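Local coordinates for protein alkane monooxygenase (Geobacillus thermodenitrificans, PDB 3B9O) that is a luciferase-like monooxygenase of the TIM-barrel clan that binds flavin mononucleotide in its pocket, at residues Y94-H98 and L99-V103; T104-T107 and T108-H111. All coordinates share one frame; numbering follows the deposited sequence.

Interaction 1 (Y94-H98 and L99-V103)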
# COMPACT_ATOMS: atom_id res chain seq x y z
N TYR A 94 -12.59 14.46 -2.83
CA TYR A 94 -13.49 15.57 -3.26
C TYR A 94 -13.22 15.96 -4.71
O TYR A 94 -14.18 16.17 -5.46
CB TYR A 94 -13.41 16.82 -2.35
CG TYR A 94 -14.22 18.03 -2.85
CD1 TYR A 94 -15.63 18.02 -2.83
CD2 TYR A 94 -13.58 19.16 -3.33
CE1 TYR A 94 -16.37 19.13 -3.31
CE2 TYR A 94 -14.29 20.28 -3.78
CZ TYR A 94 -15.69 20.27 -3.78
OH TYR A 94 -16.40 21.37 -4.24
N VAL A 95 -11.95 15.98 -5.12
CA VAL A 95 -11.56 16.45 -6.49
C VAL A 95 -11.49 15.34 -7.52
O VAL A 95 -11.06 15.57 -8.64
CB VAL A 95 -10.21 17.23 -6.48
CG1 VAL A 95 -10.31 18.44 -5.54
CG2 VAL A 95 -9.02 16.31 -6.03
N THR A 96 -11.89 14.12 -7.14
CA THR A 96 -11.87 12.98 -8.07
C THR A 96 -13.17 12.16 -8.08
O THR A 96 -13.92 12.17 -7.10
CB THR A 96 -10.65 12.02 -7.77
OG1 THR A 96 -10.76 11.56 -6.41
CG2 THR A 96 -9.30 12.73 -7.94
N LYS A 97 -13.44 11.48 -9.21
CA LYS A 97 -14.64 10.68 -9.38
C LYS A 97 -14.43 9.18 -9.18
O LYS A 97 -15.32 8.50 -8.69
CB LYS A 97 -15.23 10.94 -10.77
CG LYS A 97 -16.53 10.25 -11.01
CD LYS A 97 -17.05 10.56 -12.42
CE LYS A 97 -18.34 9.79 -12.73
NZ LYS A 97 -18.76 10.11 -14.14
N HIS A 98 -13.27 8.67 -9.61
CA HIS A 98 -12.99 7.24 -9.69
C HIS A 98 -11.73 6.79 -8.98
O HIS A 98 -11.67 5.65 -8.54
CB HIS A 98 -12.78 6.86 -11.15
CG HIS A 98 -14.00 7.03 -11.99
ND1 HIS A 98 -15.11 6.25 -11.82
CD2 HIS A 98 -14.27 7.89 -13.01
CE1 HIS A 98 -16.04 6.62 -12.69
NE2 HIS A 98 -15.55 7.60 -13.44
N LEU A 99 -10.73 7.67 -8.91
CA LEU A 99 -9.48 7.35 -8.23
C LEU A 99 -9.75 6.80 -6.82
O LEU A 99 -10.53 7.39 -6.04
CB LEU A 99 -8.55 8.56 -8.19
CG LEU A 99 -7.13 8.32 -7.61
CD1 LEU A 99 -6.18 7.52 -8.60
CD2 LEU A 99 -6.47 9.65 -7.23
N ALA A 100 -9.16 5.64 -6.50
CA ALA A 100 -9.30 5.02 -5.18
C ALA A 100 -8.06 5.34 -4.29
O ALA A 100 -7.06 5.88 -4.77
CB ALA A 100 -9.48 3.50 -5.30
N PHE A 101 -8.12 4.98 -3.01
CA PHE A 101 -7.07 5.39 -2.05
C PHE A 101 -6.79 4.20 -1.16
O PHE A 101 -7.71 3.70 -0.50
CB PHE A 101 -7.54 6.60 -1.22
CG PHE A 101 -7.87 7.79 -2.07
CD1 PHE A 101 -9.18 8.00 -2.52
CD2 PHE A 101 -6.87 8.63 -2.52
CE1 PHE A 101 -9.46 9.07 -3.36
CE2 PHE A 101 -7.16 9.70 -3.36
CZ PHE A 101 -8.44 9.90 -3.78
N ALA A 102 -5.54 3.74 -1.16
CA ALA A 102 -5.16 2.65 -0.27
C ALA A 102 -4.27 3.30 0.78
O ALA A 102 -3.31 3.93 0.43
CB ALA A 102 -4.42 1.56 -1.01
N VAL A 103 -4.61 3.14 2.05
CA VAL A 103 -3.92 3.73 3.17
C VAL A 103 -3.32 2.62 4.02
O VAL A 103 -4.00 1.65 4.41
CB VAL A 103 -4.81 4.68 4.06
CG1 VAL A 103 -5.21 5.94 3.29
CG2 VAL A 103 -6.07 3.98 4.66
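Thr96 meets Leu99 and Phe101 just after the chain has left helix 89-94, where Val95 is the first residue to drop out of helical backbone angles. From its CA, the CB of Thr96 points toward residues 99-103. Its CB lies 4.1 Å from CB of Leu99, and its hydroxyl OG1 makes van der Waals contact with the rim of the Phe101 ring, 3.9 Å from CZ and close to the ring plane. A chi1 of 58° sets OG1 between the backbone N and the carbonyl carbon, from which it hydrogen-bonds to Met92 O in the last turn of the helix and to Arg129 NH1. A threonine suits this buried corner: the hydroxyl answers the helix carbonyl and the arginine, while the carbon side of the residue packs against leucine. Lys97, by contrast, points away from the strand, and its CG rests 3.7 Å above one face of the His98 imidazole, toward the rim. The far end of His98 leads outward, where the ring stacks with Tyr407. Here the backbone turns sharply, and Glu47 of helix 36-48 accepts hydrogen bonds from the amides of Lys97, His98 and Leu99, so that one carboxylate holds three successive N-H groups of the bend. The Leu99 side chain touches Leu46 and Phe51. Phe101 has CG anti to its carbonyl carbon (chi1 -60°), and the ring, swung back toward the loop, also packs on Met92 and Ala93. Ala100 and Ala102 pair with strand 53-57, and Phe101 with Arg129 and Ala131, at the start of strand 130-135. This is a helix-to-strand connection of a beta/alpha barrel, in which a short loop delivers the chain from helix 89-94 into the parallel strand 100-106.

Interaction 2 (T104-T107 and T108-H111). With FMN (flavin mononucleotide), chain C.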
# COMPACT_ATOMS: atom_id res chain seq x y z
N THR A 104 -2.03 2.76 4.26
CA THR A 104 -1.30 1.86 5.16
C THR A 104 -1.64 2.28 6.58
O THR A 104 -1.65 3.47 6.90
CB THR A 104 0.25 1.93 4.94
OG1 THR A 104 0.55 1.44 3.63
CG2 THR A 104 1.04 1.10 6.00
N PHE A 105 -1.96 1.29 7.41
CA PHE A 105 -2.29 1.52 8.81
C PHE A 105 -2.00 0.23 9.59
O PHE A 105 -2.41 -0.86 9.20
CB PHE A 105 -3.75 1.95 9.00
CG PHE A 105 -4.19 1.95 10.45
CD1 PHE A 105 -4.82 0.82 10.99
CD2 PHE A 105 -3.91 3.02 11.28
CE1 PHE A 105 -5.21 0.79 12.34
CE2 PHE A 105 -4.31 3.03 12.62
CZ PHE A 105 -4.96 1.90 13.15
N SER A 106 -1.24 0.37 10.67
CA SER A 106 -0.76 -0.75 11.48
C SER A 106 -1.80 -1.30 12.47
O SER A 106 -2.53 -0.54 13.13
CB SER A 106 0.46 -0.27 12.28
OG SER A 106 0.97 -1.31 13.05
N THR A 107 -1.84 -2.63 12.58
CA THR A 107 -2.64 -3.36 13.57
C THR A 107 -2.03 -3.38 15.01
O THR A 107 -2.64 -3.87 15.97
CB THR A 107 -2.85 -4.83 13.11
OG1 THR A 107 -1.60 -5.44 12.76
CG2 THR A 107 -3.77 -4.89 11.87
N THR A 108 -0.84 -2.82 15.16
CA THR A 108 -0.04 -3.12 16.34
C THR A 108 -0.33 -2.18 17.52
O THR A 108 -0.22 -2.61 18.67
CB THR A 108 1.46 -3.19 15.98
OG1 THR A 108 1.63 -4.14 14.93
CG2 THR A 108 2.32 -3.60 17.17
N TYR A 109 -0.73 -0.93 17.22
CA TYR A 109 -0.78 0.14 18.25
C TYR A 109 -2.18 0.62 18.64
O TYR A 109 -2.52 0.63 19.82
CB TYR A 109 0.17 1.33 17.87
CG TYR A 109 1.56 0.85 17.54
CD1 TYR A 109 2.38 0.29 18.53
CD2 TYR A 109 2.04 0.89 16.22
CE1 TYR A 109 3.65 -0.20 18.24
CE2 TYR A 109 3.32 0.40 15.91
CZ TYR A 109 4.11 -0.15 16.93
OH TYR A 109 5.36 -0.63 16.63
N GLU A 110 -3.01 0.96 17.66
CA GLU A 110 -4.27 1.65 17.97
C GLU A 110 -5.49 0.71 17.86
O GLU A 110 -5.53 -0.18 17.00
CB GLU A 110 -4.42 2.90 17.07
CG GLU A 110 -3.20 3.88 17.07
CD GLU A 110 -3.31 4.94 15.97
OE1 GLU A 110 -2.36 5.10 15.14
OE2 GLU A 110 -4.39 5.58 15.92
N HIS A 111 -6.49 0.94 18.72
CA HIS A 111 -7.59 -0.01 18.90
C HIS A 111 -8.44 -0.14 17.65
O HIS A 111 -8.74 0.87 16.99
CB HIS A 111 -8.45 0.38 20.12
CG HIS A 111 -9.45 -0.66 20.51
ND1 HIS A 111 -9.22 -1.57 21.53
CD2 HIS A 111 -10.66 -0.98 20.00
CE1 HIS A 111 -10.25 -2.39 21.64
NE2 HIS A 111 -11.14 -2.06 20.71
N1 FMN C . 5.80 -1.52 6.52
C2 FMN C . 5.31 -0.36 7.03
O2 FMN C . 5.34 -0.21 8.29
N3 FMN C . 4.82 0.58 6.16
C4 FMN C . 4.80 0.37 4.81
O4 FMN C . 4.33 1.24 4.04
C4A FMN C . 5.30 -0.82 4.27
N5 FMN C . 5.30 -1.10 2.93
C5A FMN C . 5.82 -2.28 2.48
C6 FMN C . 5.86 -2.59 1.10
C7 FMN C . 6.38 -3.82 0.65
C7M FMN C . 6.43 -4.17 -0.82
C8 FMN C . 6.87 -4.74 1.57
C8M FMN C . 7.44 -6.06 1.10
C9 FMN C . 6.84 -4.45 2.94
C9A FMN C . 6.33 -3.22 3.40
N10 FMN C . 6.31 -2.94 4.73
C10 FMN C . 5.81 -1.76 5.18
C1' FMN C . 6.82 -3.89 5.74
C2' FMN C . 5.65 -4.70 6.33
O2' FMN C . 4.40 -4.26 5.79
C3' FMN C . 5.54 -4.67 7.86
O3' FMN C . 5.65 -3.34 8.42
C4' FMN C . 6.44 -5.72 8.56
O4' FMN C . 7.25 -5.13 9.58
C5' FMN C . 7.35 -6.51 7.61
O5' FMN C . 6.59 -7.65 7.25
P FMN C . 7.26 -9.08 6.91
O1P FMN C . 8.37 -9.23 7.93
O2P FMN C . 6.10 -10.02 7.06
O3P FMN C . 7.84 -8.95 5.51
O HOH W 1 -1.77 0.99 15.07
O HOH W 2 -0.05 -6.33 14.78
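Ser106 accepts the direct hydrogen bond of this turn: Thr108 N donates to Ser106 OG over 3.2 Å, at an N-H...O angle of 157°. With OG anti to the backbone N (chi1 -179°), the serine hydroxyl is carried forward over the turn, and it also hydrogen-bonds to Ser137. The Tyr109 hydroxyl bonds to Asp143. Two waters add further links. One donates to Ser106 O (2.6 Å) and accepts from Glu110 N (2.9 Å), bridging the strand end to the loop; the other joins the hydroxyls of Thr107 and Thr108, which hydrogen-bond as well to Val135 O and Thr136 O. Looser contacts involve the rings. The Phe105 ring, stacked on His115, has its CE2 3.8 Å from Glu110 OE1, with ring and carboxylate planes 77° apart. Tyr109 presents CD2 to Ser106 OG at 4.0 Å and takes Thr108 CG2 over one ring face. Thr104 lies beside the flavin, its CG2 3.8 Å from FMN N3, while its hydroxyl bonds to Leu56 O and Asn133. Short hydroxyl side chains thus suit this ST turn, where strand 100-106 gives way to a loop: the Ser106 hydroxyl takes up one turn N-H, water bridges Ser106 O and Glu110 N, and the threonine hydroxyls tie the turn to Val135 and Thr136.

How the interactions relate
Interactions 1 and 2 lie in series on strand 100-106, the first closing at Val103 and the second opening at Thr104, with their centres about 22 Å apart. Beyond that junction in the chain they do not touch. Residues 94-103 bring the chain into the barrel wall from helix 89-94, and residues 104-111 take it out toward helix 112-125, as the strand runs parallel to its neighbours 53-57 and 130-135. The flavin sits by the second: Thr104 belongs to its pocket, with OG1 3.8 Å from FMN O4, and Ser137, a hydrogen-bond partner of Ser106, also hydrogen-bonds to FMN through its backbone N. This agrees with the beta/alpha-barrel rule that ligands bind at the C-terminal ends of the strands.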